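Local atomic coordinates of petrobactin-binding protein YclQ (Bacillus subtilis subsp. subtilis str. 168, PDB entry 3GFV), a protein that binds iron-free and ferric petrobactin and the precursor 3,4-dihydroxybenzoic acid, serving the YclNOPQ ABC transporter in siderophore-mediated iron uptake. Residues Ala161-Thr166 with Lys289-Gly294; Gly182-Phe187 with Lys247-Asn252; Gly194-Val199 with Ala272-Ser277; Asp253-Lys256 with Ala260-Asn263. All blocks are in the same frame, centred on the assembly; numbering follows the deposited sequence. Where two conformers were deposited one is given.

How the contacts relate
All four contacts belong to the second half of the chain. Contacts 1 and 3 share one cluster, their centres 14 Å apart: Glu290 OE2 of contact 1 lies 2.8 Å from Trp274 NE1 of contact 3, probably hydrogen-bonded. Contacts 2 and 4 form a second cluster, with centres 12 Å apart, in which Val250 O packs 3.7 Å from Val261 CG1. Contacts 2 and 3 touch loosely, Phe187 O lying 4.0 Å from His197 NE2. From contact centre to chain centre it is about 5 Å for contact 3 and about 28 Å for contact 4. In this fold the siderophore is expected in the cleft between the lobes, probably closer to contact 3 than to contact 4.

Contact 1: residues Ala161-Thr166 with Lys289-Gly294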
loop_
_atom_site.group_PDB
_atom_site.type_symbol
_atom_site.label_atom_id
_atom_site.label_comp_id
_atom_site.label_asym_id
_atom_site.label_seq_id
_atom_site.Cartn_x
_atom_site.Cartn_y
_atom_site.Cartn_z
ATOM N N ALA A 161 -15.637 -8.430 -2.257
ATOM C CA ALA A 161 -16.958 -8.878 -1.787
ATOM C C ALA A 161 -16.860 -10.190 -1.018
ATOM O O ALA A 161 -17.528 -10.378 0.018
ATOM C CB ALA A 161 -17.933 -9.014 -2.931
ATOM N N ASP A 162 -16.030 -11.100 -1.519
ATOM C CA ASP A 162 -15.825 -12.398 -0.881
ATOM C C ASP A 162 -15.185 -12.289 0.522
ATOM O O ASP A 162 -15.604 -12.982 1.457
ATOM C CB ASP A 162 -14.993 -13.304 -1.803
ATOM C CG ASP A 162 -14.602 -14.616 -1.140
ATOM O OD1 ASP A 162 -15.490 -15.477 -0.935
ATOM O OD2 ASP A 162 -13.400 -14.790 -0.833
ATOM N N VAL A 163 -14.174 -11.439 0.679
ATOM C CA VAL A 163 -13.544 -11.301 1.994
ATOM C C VAL A 163 -14.478 -10.578 2.963
ATOM O O VAL A 163 -14.551 -10.919 4.146
ATOM C CB VAL A 163 -12.153 -10.617 1.951
ATOM C CG1 VAL A 163 -12.280 -9.144 1.617
ATOM C CG2 VAL A 163 -11.423 -10.789 3.315
ATOM N N LYS A 164 -15.225 -9.615 2.446
ATOM C CA LYS A 164 -16.168 -8.877 3.267
ATOM C C LYS A 164 -17.261 -9.812 3.783
ATOM O O LYS A 164 -17.639 -9.745 4.960
ATOM C CB LYS A 164 -16.756 -7.697 2.495
ATOM C CG LYS A 164 -17.831 -6.934 3.241
ATOM C CD LYS A 164 -18.213 -5.653 2.510
ATOM C CE LYS A 164 -19.663 -5.282 2.815
ATOM N NZ LYS A 164 -19.837 -3.826 3.043
ATOM N N LYS A 165 -17.761 -10.685 2.916
ATOM C CA LYS A 165 -18.763 -11.661 3.344
ATOM C C LYS A 165 -18.202 -12.566 4.450
ATOM O O LYS A 165 -18.860 -12.800 5.472
ATOM C CB LYS A 165 -19.313 -12.467 2.157
ATOM C CG LYS A 165 -20.530 -13.290 2.515
ATOM C CD LYS A 165 -21.296 -13.756 1.282
ATOM C CE LYS A 165 -22.251 -12.685 0.784
ATOM N NZ LYS A 165 -23.061 -13.199 -0.347
ATOM N N THR A 166 -16.977 -13.041 4.261
ATOM C CA THR A 166 -16.296 -13.857 5.261
ATOM C C THR A 166 -16.147 -13.087 6.569
ATOM O O THR A 166 -16.410 -13.622 7.656
ATOM C CB THR A 166 -14.898 -14.269 4.757
ATOM O OG1 THR A 166 -15.041 -15.103 3.598
ATOM C CG2 THR A 166 -14.129 -15.012 5.832
ATOM N N LYS A 289 -5.842 -11.441 -0.110
ATOM C CA LYS A 289 -5.616 -12.853 0.173
ATOM C C LYS A 289 -5.018 -13.086 1.559
ATOM O O LYS A 289 -5.381 -14.046 2.244
ATOM C CB LYS A 289 -4.716 -13.483 -0.893
ATOM C CG LYS A 289 -4.318 -14.926 -0.577
ATOM C CD LYS A 289 -3.304 -15.483 -1.578
ATOM C CE LYS A 289 -2.682 -16.792 -1.077
ATOM N NZ LYS A 289 -3.725 -17.790 -0.689
ATOM N N GLU A 290 -4.108 -12.212 1.983
ATOM C CA GLU A 290 -3.568 -12.339 3.332
ATOM C C GLU A 290 -4.668 -12.210 4.390
ATOM O O GLU A 290 -4.679 -12.959 5.374
ATOM C CB GLU A 290 -2.502 -11.273 3.624
ATOM C CG GLU A 290 -1.247 -11.384 2.780
ATOM C CD GLU A 290 -0.269 -10.271 3.141
ATOM O OE1 GLU A 290 0.371 -10.389 4.182
ATOM O OE2 GLU A 290 -0.165 -9.277 2.405
ATOM N N VAL A 291 -5.563 -11.244 4.208
ATOM C CA VAL A 291 -6.643 -11.020 5.171
ATOM C C VAL A 291 -7.636 -12.198 5.153
ATOM O O VAL A 291 -8.024 -12.725 6.216
ATOM C CB VAL A 291 -7.338 -9.647 4.942
ATOM C CG1 VAL A 291 -8.548 -9.472 5.858
ATOM C CG2 VAL A 291 -6.343 -8.501 5.216
ATOM N N LYS A 292 -8.008 -12.613 3.951
ATOM C CA LYS A 292 -8.958 -13.721 3.759
ATOM C C LYS A 292 -8.392 -14.986 4.397
ATOM O O LYS A 292 -9.086 -15.679 5.147
ATOM C CB LYS A 292 -9.212 -13.945 2.268
ATOM C CG LYS A 292 -10.104 -15.167 1.933
ATOM C CD LYS A 292 -10.116 -15.409 0.413
ATOM C CE LYS A 292 -10.587 -16.816 0.031
ATOM N NZ LYS A 292 -11.997 -17.030 0.453
ATOM N N ASP A 293 -7.125 -15.280 4.106
ATOM C CA ASP A 293 -6.450 -16.435 4.716
ATOM C C ASP A 293 -6.441 -16.369 6.238
ATOM O O ASP A 293 -6.687 -17.369 6.910
ATOM C CB ASP A 293 -5.014 -16.563 4.201
ATOM C CG ASP A 293 -4.949 -17.138 2.808
ATOM O OD1 ASP A 293 -6.014 -17.517 2.253
ATOM O OD2 ASP A 293 -3.826 -17.202 2.259
ATOM N N GLY A 294 -6.143 -15.189 6.774
ATOM C CA GLY A 294 -6.192 -14.969 8.207
ATOM C C GLY A 294 -7.578 -15.259 8.748
ATOM O O GLY A 294 -7.719 -15.957 9.780
#
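Val163 and Lys292 mark the closest backbone approach of two helices, 5.5 Å between their CA atoms. The touching branch is Val163 CG2, anti to the backbone N, which lies 3.9 Å from Lys292 CA and 4.0 Å from Lys292 CB. The same methyl also reaches Val291 CG1 at 4.1 Å, so one valine branch meets both the backbone of Lys292 and a neighbouring side chain. Further out, the lysine chain runs extended and then bends at its last torsion (chi4 63°), crossing Asp162 at about a right angle. There Lys292 NZ donates to Asp162 OD2 at 2.9 Å, meeting the syn lone pair in a salt bridge; Asp162 was modelled in two conformers, and the bond is described for one, so its permanence is doubtful. Glu296, one turn further along, pairs with the same ammonium group and helps to place it. Phe200 touches both Val163 and Val291, and Leu295 extends the apolar seam. The helix axes run 9.8 Å apart at 28°. The pair suits a class III periplasmic-binding fold, in which one long helix, here 146-170, joins the two lobes, with the C-terminal helix 281-296 packed alongside.

Contact 2: residues Gly182-Phe187 with Lys247-Asn252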
loop_
_atom_site.group_PDB
_atom_site.type_symbol
_atom_site.label_atom_id
_atom_site.label_comp_id
_atom_site.label_asym_id
_atom_site.label_seq_id
_atom_site.Cartn_x
_atom_site.Cartn_y
_atom_site.Cartn_z
ATOM N N GLY A 182 9.619 -2.030 19.116
ATOM C CA GLY A 182 8.947 -2.284 20.377
ATOM C C GLY A 182 7.773 -1.373 20.683
ATOM O O GLY A 182 6.948 -1.711 21.535
ATOM N N LYS A 183 7.704 -0.211 20.031
ATOM C CA LYS A 183 6.559 0.682 20.213
ATOM C C LYS A 183 5.405 0.227 19.308
ATOM O O LYS A 183 5.618 -0.207 18.172
ATOM C CB LYS A 183 6.915 2.133 19.888
ATOM C CG LYS A 183 7.678 2.892 20.995
ATOM C CD LYS A 183 8.396 1.953 21.946
ATOM C CE LYS A 183 9.380 2.703 22.842
ATOM N NZ LYS A 183 10.414 1.783 23.399
ATOM N N ILE A 184 4.187 0.339 19.814
ATOM C CA ILE A 184 3.018 -0.110 19.049
ATOM C C ILE A 184 2.156 1.082 18.674
ATOM O O ILE A 184 1.985 1.997 19.473
ATOM C CB ILE A 184 2.148 -1.017 19.939
ATOM C CG1 ILE A 184 2.985 -2.128 20.558
ATOM C CG2 ILE A 184 0.981 -1.589 19.145
ATOM C CD1 ILE A 184 2.331 -2.746 21.792
ATOM N N SER A 185 1.604 1.088 17.466
ATOM C CA SER A 185 0.607 2.081 17.129
ATOM C C SER A 185 -0.598 1.403 16.491
ATOM O O SER A 185 -0.455 0.368 15.855
ATOM C CB SER A 185 1.185 3.158 16.223
ATOM O OG SER A 185 1.782 2.557 15.093
ATOM N N ALA A 186 -1.772 1.993 16.692
ATOM C CA ALA A 186 -3.036 1.399 16.255
ATOM C C ALA A 186 -3.612 2.149 15.079
ATOM O O ALA A 186 -3.457 3.366 14.982
ATOM C CB ALA A 186 -4.057 1.389 17.426
ATOM N N PHE A 187 -4.319 1.409 14.225
ATOM C CA PHE A 187 -4.884 1.930 13.001
ATOM C C PHE A 187 -6.328 1.475 12.899
ATOM O O PHE A 187 -6.620 0.268 12.978
ATOM C CB PHE A 187 -4.088 1.377 11.824
ATOM C CG PHE A 187 -2.705 1.933 11.728
ATOM C CD1 PHE A 187 -2.460 3.066 10.952
ATOM C CD2 PHE A 187 -1.643 1.334 12.410
ATOM C CE1 PHE A 187 -1.173 3.591 10.858
ATOM C CE2 PHE A 187 -0.357 1.855 12.319
ATOM C CZ PHE A 187 -0.121 2.978 11.540
ATOM N N LYS A 247 7.266 -10.236 18.009
ATOM C CA LYS A 247 7.153 -11.291 19.014
ATOM C C LYS A 247 7.149 -10.750 20.436
ATOM O O LYS A 247 6.462 -11.281 21.318
ATOM C CB LYS A 247 8.278 -12.316 18.853
ATOM C CG LYS A 247 8.176 -13.149 17.585
ATOM C CD LYS A 247 9.137 -14.331 17.631
ATOM C CE LYS A 247 9.051 -15.051 18.973
ATOM N NZ LYS A 247 9.855 -16.311 19.016
ATOM N N GLN A 248 7.923 -9.705 20.682
ATOM C CA GLN A 248 7.950 -9.162 22.028
ATOM C C GLN A 248 6.591 -8.558 22.324
ATOM O O GLN A 248 6.208 -8.444 23.483
ATOM C CB GLN A 248 9.071 -8.138 22.218
ATOM C CG GLN A 248 8.839 -6.775 21.583
ATOM C CD GLN A 248 10.113 -5.931 21.568
ATOM O OE1 GLN A 248 10.181 -4.873 22.199
ATOM N NE2 GLN A 248 11.134 -6.411 20.863
ATOM N N VAL A 249 5.858 -8.167 21.277
ATOM C CA VAL A 249 4.527 -7.659 21.530
ATOM C C VAL A 249 3.544 -8.809 21.709
ATOM O O VAL A 249 2.878 -8.907 22.725
ATOM C CB VAL A 249 3.990 -6.743 20.417
ATOM C CG1 VAL A 249 2.532 -6.338 20.748
ATOM C CG2 VAL A 249 4.887 -5.510 20.245
ATOM N N VAL A 250 3.452 -9.681 20.717
ATOM C CA VAL A 250 2.285 -10.561 20.669
ATOM C C VAL A 250 2.445 -11.775 21.551
ATOM O O VAL A 250 1.463 -12.386 21.967
ATOM C CB VAL A 250 1.932 -11.004 19.241
ATOM C CG1 VAL A 250 1.677 -9.783 18.363
ATOM C CG2 VAL A 250 3.036 -11.872 18.683
ATOM N N GLU A 251 3.689 -12.119 21.849
ATOM C CA GLU A 251 3.946 -13.256 22.718
ATOM C C GLU A 251 4.232 -12.807 24.155
ATOM O O GLU A 251 4.553 -13.622 25.019
ATOM C CB GLU A 251 5.046 -14.137 22.109
ATOM C CG GLU A 251 4.583 -14.710 20.757
ATOM C CD GLU A 251 5.660 -15.459 20.008
ATOM O OE1 GLU A 251 6.620 -15.931 20.655
ATOM O OE2 GLU A 251 5.538 -15.582 18.766
ATOM N N ASN A 252 4.068 -11.510 24.412
ATOM C CA ASN A 252 4.213 -10.992 25.777
ATOM C C ASN A 252 3.183 -11.607 26.736
ATOM O O ASN A 252 2.000 -11.710 26.404
ATOM C CB ASN A 252 4.031 -9.484 25.797
ATOM C CG ASN A 252 4.524 -8.879 27.073
ATOM O OD1 ASN A 252 3.885 -8.987 28.129
ATOM N ND2 ASN A 252 5.702 -8.276 27.007
#
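Gly182 and Val249 are the closest backbone positions, their CA atoms 7.1 Å apart, where a tight turn opening into strand 183-187 passes the last turn of helix 246-250. Gly182 has a left-handed backbone (phi 89°), whereas the residues after it are extended. In the other segment the helix gives way at Glu251, and the bond from Asn252 N to Val249 O is weak. No hydrogen bond joins the two segments. Gln248 lies instead over the turn: its amide oxygen OE1 comes 3.4 Å from Gly182 CA, an approach made possible by the missing side chain. To reach it, the glutamine sends CG between its backbone N and carbonyl carbon (chi1 75°) and stays extended beyond. The backbone N of Gly182 is bound by Ser245 OG, just ahead of the helix. Strand 183-187 belongs to the mixed sheet of the second lobe of this periplasmic-binding fold: it follows 173-180 as a hairpin and is bordered on its other edge by 216-218, with Ile184 bonded through its backbone to Val218 and Ser185 to Met178. From that sheet Ile184 reaches out to Val249, and the two side chains meet tip to tip. Ile184 CD1 is 3.7 Å from Val249 CG1, while Ile184 CG1 lies 3.9 Å from Val249 CG2, so both valine branches are engaged. Tyr220, from helix 220-226, touches Ile184, Gln248 and Val249 alike.

Contact 3: residues Gly194-Val199 with Ala272-Ser277; sequences GLIHDV and ATWYLS
Trp274 meets Leu195 and Ile196 across a wide backbone separation, 11.2 Å between Leu195 CA and Trp274 CA, so the indole and the two aliphatic side chains bridge the gap between them. The contact joins the short helices 195-198 and 271-276 near the middle of the two-lobed periplasmic-binding fold. At CB the chain turns so that CG lies anti to the carbonyl carbon (chi1 -76°), which directs the ring system at helix 195-198. Along the five-membered ring, NE1 has its polar partner outside the two segments, the carboxylate of Glu290 on helix 281-296. The far end of the six-membered ring does the touching. CZ3 comes 3.6 Å from Ile196 CD1 and also meets Leu195 CD2, at 3.9 Å. CH2, the next atom round, lies 3.7 Å from Ile196 CD1 and 3.8 Å from Ile196 CG1, the two side chains crossing at about a right angle. Leu195 approaches more slantwise. Met287 packs on both Leu195 and Trp274 from helix 281-296 alongside. Next to Trp274, Tyr275 joins both lobes, with a cation-pi contact to Arg104 and a hydrogen bond from its OH to Arg236, and Ser277, just past the helix, bonds through OG to Tyr68. Carbon meets carbon throughout the contact itself, so it probably rests on shape and burial, while the indole N-H is satisfied by a carboxylate from elsewhere.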
loop_
_atom_site.group_PDB
_atom_site.type_symbol
_atom_site.label_atom_id
_atom_site.label_comp_id
_atom_site.label_asym_id
_atom_site.label_seq_id
_atom_site.Cartn_x
_atom_site.Cartn_y
_atom_site.Cartn_z
ATOM N N GLY A 194 -6.589 1.439 7.390
ATOM C CA GLY A 194 -8.025 1.373 7.539
ATOM C C GLY A 194 -8.746 0.452 6.566
ATOM O O GLY A 194 -9.860 0.025 6.853
ATOM N N LEU A 195 -8.148 0.153 5.414
ATOM C CA LEU A 195 -8.862 -0.669 4.428
ATOM C C LEU A 195 -9.290 -2.034 4.967
ATOM O O LEU A 195 -10.260 -2.615 4.475
ATOM C CB LEU A 195 -8.075 -0.809 3.113
ATOM C CG LEU A 195 -6.964 -1.861 3.039
ATOM C CD1 LEU A 195 -6.553 -2.021 1.573
ATOM C CD2 LEU A 195 -5.783 -1.428 3.886
ATOM N N ILE A 196 -8.591 -2.539 5.986
ATOM C CA ILE A 196 -8.955 -3.826 6.571
ATOM C C ILE A 196 -10.390 -3.740 7.108
ATOM O O ILE A 196 -11.165 -4.696 7.003
ATOM C CB ILE A 196 -7.945 -4.223 7.664
ATOM C CG1 ILE A 196 -6.640 -4.689 6.997
ATOM C CG2 ILE A 196 -8.525 -5.321 8.544
ATOM C CD1 ILE A 196 -5.419 -4.796 7.950
ATOM N N HIS A 197 -10.747 -2.569 7.618
ATOM C CA HIS A 197 -12.130 -2.297 8.033
ATOM C C HIS A 197 -12.996 -1.678 6.942
ATOM O O HIS A 197 -14.151 -2.108 6.737
ATOM C CB HIS A 197 -12.130 -1.367 9.249
ATOM C CG HIS A 197 -11.232 -1.828 10.341
ATOM N ND1 HIS A 197 -11.461 -2.996 11.048
ATOM C CD2 HIS A 197 -10.111 -1.283 10.872
ATOM C CE1 HIS A 197 -10.514 -3.149 11.951
ATOM N NE2 HIS A 197 -9.681 -2.119 11.868
ATOM N N ASP A 198 -12.458 -0.675 6.247
ATOM C CA ASP A 198 -13.261 0.140 5.342
ATOM C C ASP A 198 -13.611 -0.602 4.059
ATOM O O ASP A 198 -14.651 -0.356 3.450
ATOM C CB ASP A 198 -12.512 1.427 4.986
ATOM C CG ASP A 198 -12.165 2.256 6.210
ATOM O OD1 ASP A 198 -12.960 2.258 7.178
ATOM O OD2 ASP A 198 -11.100 2.892 6.201
ATOM N N VAL A 199 -12.736 -1.507 3.653
ATOM C CA VAL A 199 -12.876 -2.170 2.361
ATOM C C VAL A 199 -13.158 -3.650 2.565
ATOM O O VAL A 199 -14.099 -4.188 1.987
ATOM C CB VAL A 199 -11.603 -1.983 1.518
ATOM C CG1 VAL A 199 -11.722 -2.702 0.195
ATOM C CG2 VAL A 199 -11.367 -0.496 1.274
ATOM N N ALA A 272 6.770 -5.497 4.561
ATOM C CA ALA A 272 7.371 -4.722 3.465
ATOM C C ALA A 272 6.325 -4.254 2.441
ATOM O O ALA A 272 6.307 -3.089 2.042
ATOM C CB ALA A 272 8.495 -5.527 2.777
ATOM N N THR A 273 5.440 -5.152 2.024
ATOM C CA THR A 273 4.395 -4.771 1.084
ATOM C C THR A 273 3.420 -3.767 1.695
ATOM O O THR A 273 3.078 -2.759 1.077
ATOM C CB THR A 273 3.654 -6.015 0.575
ATOM O OG1 THR A 273 4.574 -6.815 -0.174
ATOM C CG2 THR A 273 2.467 -5.635 -0.321
ATOM N N TRP A 274 2.990 -4.023 2.935
ATOM C CA TRP A 274 1.997 -3.161 3.564
ATOM C C TRP A 274 2.517 -1.766 3.897
ATOM O O TRP A 274 1.780 -0.776 3.771
ATOM C CB TRP A 274 1.394 -3.832 4.810
ATOM C CG TRP A 274 0.414 -4.899 4.475
ATOM C CD1 TRP A 274 0.684 -6.123 3.935
ATOM C CD2 TRP A 274 -1.005 -4.842 4.652
ATOM N NE1 TRP A 274 -0.484 -6.837 3.769
ATOM C CE2 TRP A 274 -1.537 -6.056 4.168
ATOM C CE3 TRP A 274 -1.881 -3.867 5.142
ATOM C CZ2 TRP A 274 -2.911 -6.340 4.196
ATOM C CZ3 TRP A 274 -3.248 -4.144 5.165
ATOM C CH2 TRP A 274 -3.744 -5.375 4.696
ATOM N N TYR A 275 3.793 -1.688 4.277
ATOM C CA TYR A 275 4.395 -0.421 4.674
ATOM C C TYR A 275 4.993 0.367 3.495
ATOM O O TYR A 275 4.831 1.584 3.413
ATOM C CB TYR A 275 5.452 -0.667 5.750
ATOM C CG TYR A 275 6.046 0.609 6.285
ATOM C CD1 TYR A 275 5.295 1.450 7.100
ATOM C CD2 TYR A 275 7.343 0.975 5.972
ATOM C CE1 TYR A 275 5.835 2.624 7.608
ATOM C CE2 TYR A 275 7.893 2.147 6.474
ATOM C CZ TYR A 275 7.127 2.968 7.287
ATOM O OH TYR A 275 7.664 4.141 7.785
ATOM N N LEU A 276 5.647 -0.324 2.572
ATOM C CA LEU A 276 6.350 0.370 1.483
ATOM C C LEU A 276 5.497 0.469 0.237
ATOM O O LEU A 276 5.774 1.274 -0.651
ATOM C CB LEU A 276 7.609 -0.383 1.095
ATOM C CG LEU A 276 8.601 -0.576 2.246
ATOM C CD1 LEU A 276 9.738 -1.494 1.814
ATOM C CD2 LEU A 276 9.109 0.767 2.771
ATOM N N SER A 277 4.473 -0.366 0.147
ATOM C CA SER A 277 3.715 -0.433 -1.102
ATOM C C SER A 277 2.213 -0.334 -0.843
ATOM O O SER A 277 1.778 0.391 0.045
ATOM C CB SER A 277 4.059 -1.705 -1.879
ATOM O OG SER A 277 3.486 -1.656 -3.197
#

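Contact 4: residues Asp253-Lys256 with Ala260-Asn263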
loop_
_atom_site.group_PDB
_atom_site.type_symbol
_atom_site.label_atom_id
_atom_site.label_comp_id
_atom_site.label_asym_id
_atom_site.label_seq_id
_atom_site.Cartn_x
_atom_site.Cartn_y
_atom_site.Cartn_z
ATOM N N ASP A 253 3.630 -12.000 27.921
ATOM C CA ASP A 253 2.742 -12.587 28.923
ATOM C C ASP A 253 1.489 -11.743 29.176
ATOM O O ASP A 253 0.408 -12.281 29.439
ATOM C CB ASP A 253 3.506 -12.797 30.238
ATOM C CG ASP A 253 2.617 -13.319 31.356
ATOM O OD1 ASP A 253 2.514 -14.556 31.489
ATOM O OD2 ASP A 253 2.015 -12.499 32.090
ATOM N N TYR A 254 1.637 -10.422 29.115
ATOM C CA TYR A 254 0.527 -9.540 29.447
ATOM C C TYR A 254 -0.717 -9.758 28.583
ATOM O O TYR A 254 -1.834 -9.630 29.067
ATOM C CB TYR A 254 0.919 -8.074 29.342
ATOM C CG TYR A 254 -0.070 -7.226 30.097
ATOM C CD1 TYR A 254 0.045 -7.065 31.477
ATOM C CD2 TYR A 254 -1.144 -6.633 29.456
ATOM C CE1 TYR A 254 -0.872 -6.318 32.188
ATOM C CE2 TYR A 254 -2.073 -5.883 30.166
ATOM C CZ TYR A 254 -1.926 -5.722 31.523
ATOM O OH TYR A 254 -2.844 -4.974 32.228
ATOM N N VAL A 255 -0.513 -10.051 27.304
ATOM C CA VAL A 255 -1.628 -10.199 26.375
ATOM C C VAL A 255 -1.945 -11.645 26.058
ATOM O O VAL A 255 -2.633 -11.921 25.078
ATOM C CB VAL A 255 -1.389 -9.433 25.066
ATOM C CG1 VAL A 255 -1.352 -7.939 25.341
ATOM C CG2 VAL A 255 -0.096 -9.897 24.350
ATOM N N LYS A 256 -1.456 -12.568 26.886
ATOM C CA LYS A 256 -1.624 -13.988 26.593
ATOM C C LYS A 256 -3.087 -14.386 26.554
ATOM O O LYS A 256 -3.468 -15.294 25.814
ATOM C CB LYS A 256 -0.885 -14.856 27.614
ATOM C CG LYS A 256 -1.502 -14.843 28.991
ATOM C CD LYS A 256 -0.628 -15.637 29.968
ATOM C CE LYS A 256 -1.102 -15.448 31.402
ATOM N NZ LYS A 256 -0.127 -15.998 32.387
ATOM N N ALA A 260 -7.444 -12.836 20.267
ATOM C CA ALA A 260 -6.618 -13.079 19.084
ATOM C C ALA A 260 -5.370 -13.909 19.405
ATOM O O ALA A 260 -4.940 -14.748 18.606
ATOM C CB ALA A 260 -6.211 -11.760 18.429
ATOM N N VAL A 261 -4.788 -13.668 20.572
ATOM C CA VAL A 261 -3.580 -14.383 20.957
ATOM C C VAL A 261 -3.882 -15.832 21.368
ATOM O O VAL A 261 -3.303 -16.769 20.808
ATOM C CB VAL A 261 -2.796 -13.642 22.048
ATOM C CG1 VAL A 261 -1.578 -14.454 22.497
ATOM C CG2 VAL A 261 -2.358 -12.297 21.544
ATOM N N LYS A 262 -4.788 -16.028 22.316
ATOM C CA LYS A 262 -4.997 -17.385 22.801
ATOM C C LYS A 262 -5.678 -18.291 21.774
ATOM O O LYS A 262 -5.480 -19.496 21.801
ATOM C CB LYS A 262 -5.745 -17.407 24.125
ATOM C CG LYS A 262 -7.081 -16.757 24.105
ATOM C CD LYS A 262 -7.626 -16.749 25.534
ATOM C CE LYS A 262 -9.112 -16.506 25.562
ATOM N NZ LYS A 262 -9.684 -17.127 26.799
ATOM N N ASN A 263 -6.441 -17.708 20.856
ATOM C CA ASN A 263 -7.156 -18.475 19.846
ATOM C C ASN A 263 -6.345 -18.659 18.553
ATOM O O ASN A 263 -6.818 -19.293 17.612
ATOM C CB ASN A 263 -8.502 -17.814 19.542
ATOM C CG ASN A 263 -9.431 -17.804 20.751
ATOM O OD1 ASN A 263 -9.334 -18.666 21.625
ATOM N ND2 ASN A 263 -10.335 -16.838 20.800
#
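Val255 and Val261 meet within a beta-alpha-beta crossover, the connection that leads from strand 230-235 through short helices to the parallel neighbouring strand 266-268 in the second lobe of this periplasmic-binding fold. Residues 253-256 form a turn that starts as a short 3-10 segment, and the chain doubles back into helix 259-262, bringing Lys256 CA within 6.0 Å of Val261 CA. What faces the helix is mainly backbone: the carbonyl oxygens of Val255 and Lys256, each packed on carbon. Val255 O lies 3.5 Å from Val261 CB and nearly as near to both its methyls, so the branched head of the valine straddles this one oxygen. Val261 CG1, anti to the backbone N (chi1 176°), also lies 3.9 Å from Lys256 O. That second oxygen reaches Lys262 CB at 3.5 Å, after which the lysine chain extends away from the turn. Between the valines themselves the fit is looser, 4.3 Å from Val255 CG2 to Val261 CG2. Ile223 of helix 220-226 touches Val255, and a backbone bond ties Ala260 to Pro228. The side chain of Lys256 starts away from the helix and runs extended back along its own turn, where NZ donates to Asp253 OD1 at 3.1 Å in a salt bridge, arriving on the syn side but 28° out of the carboxylate plane.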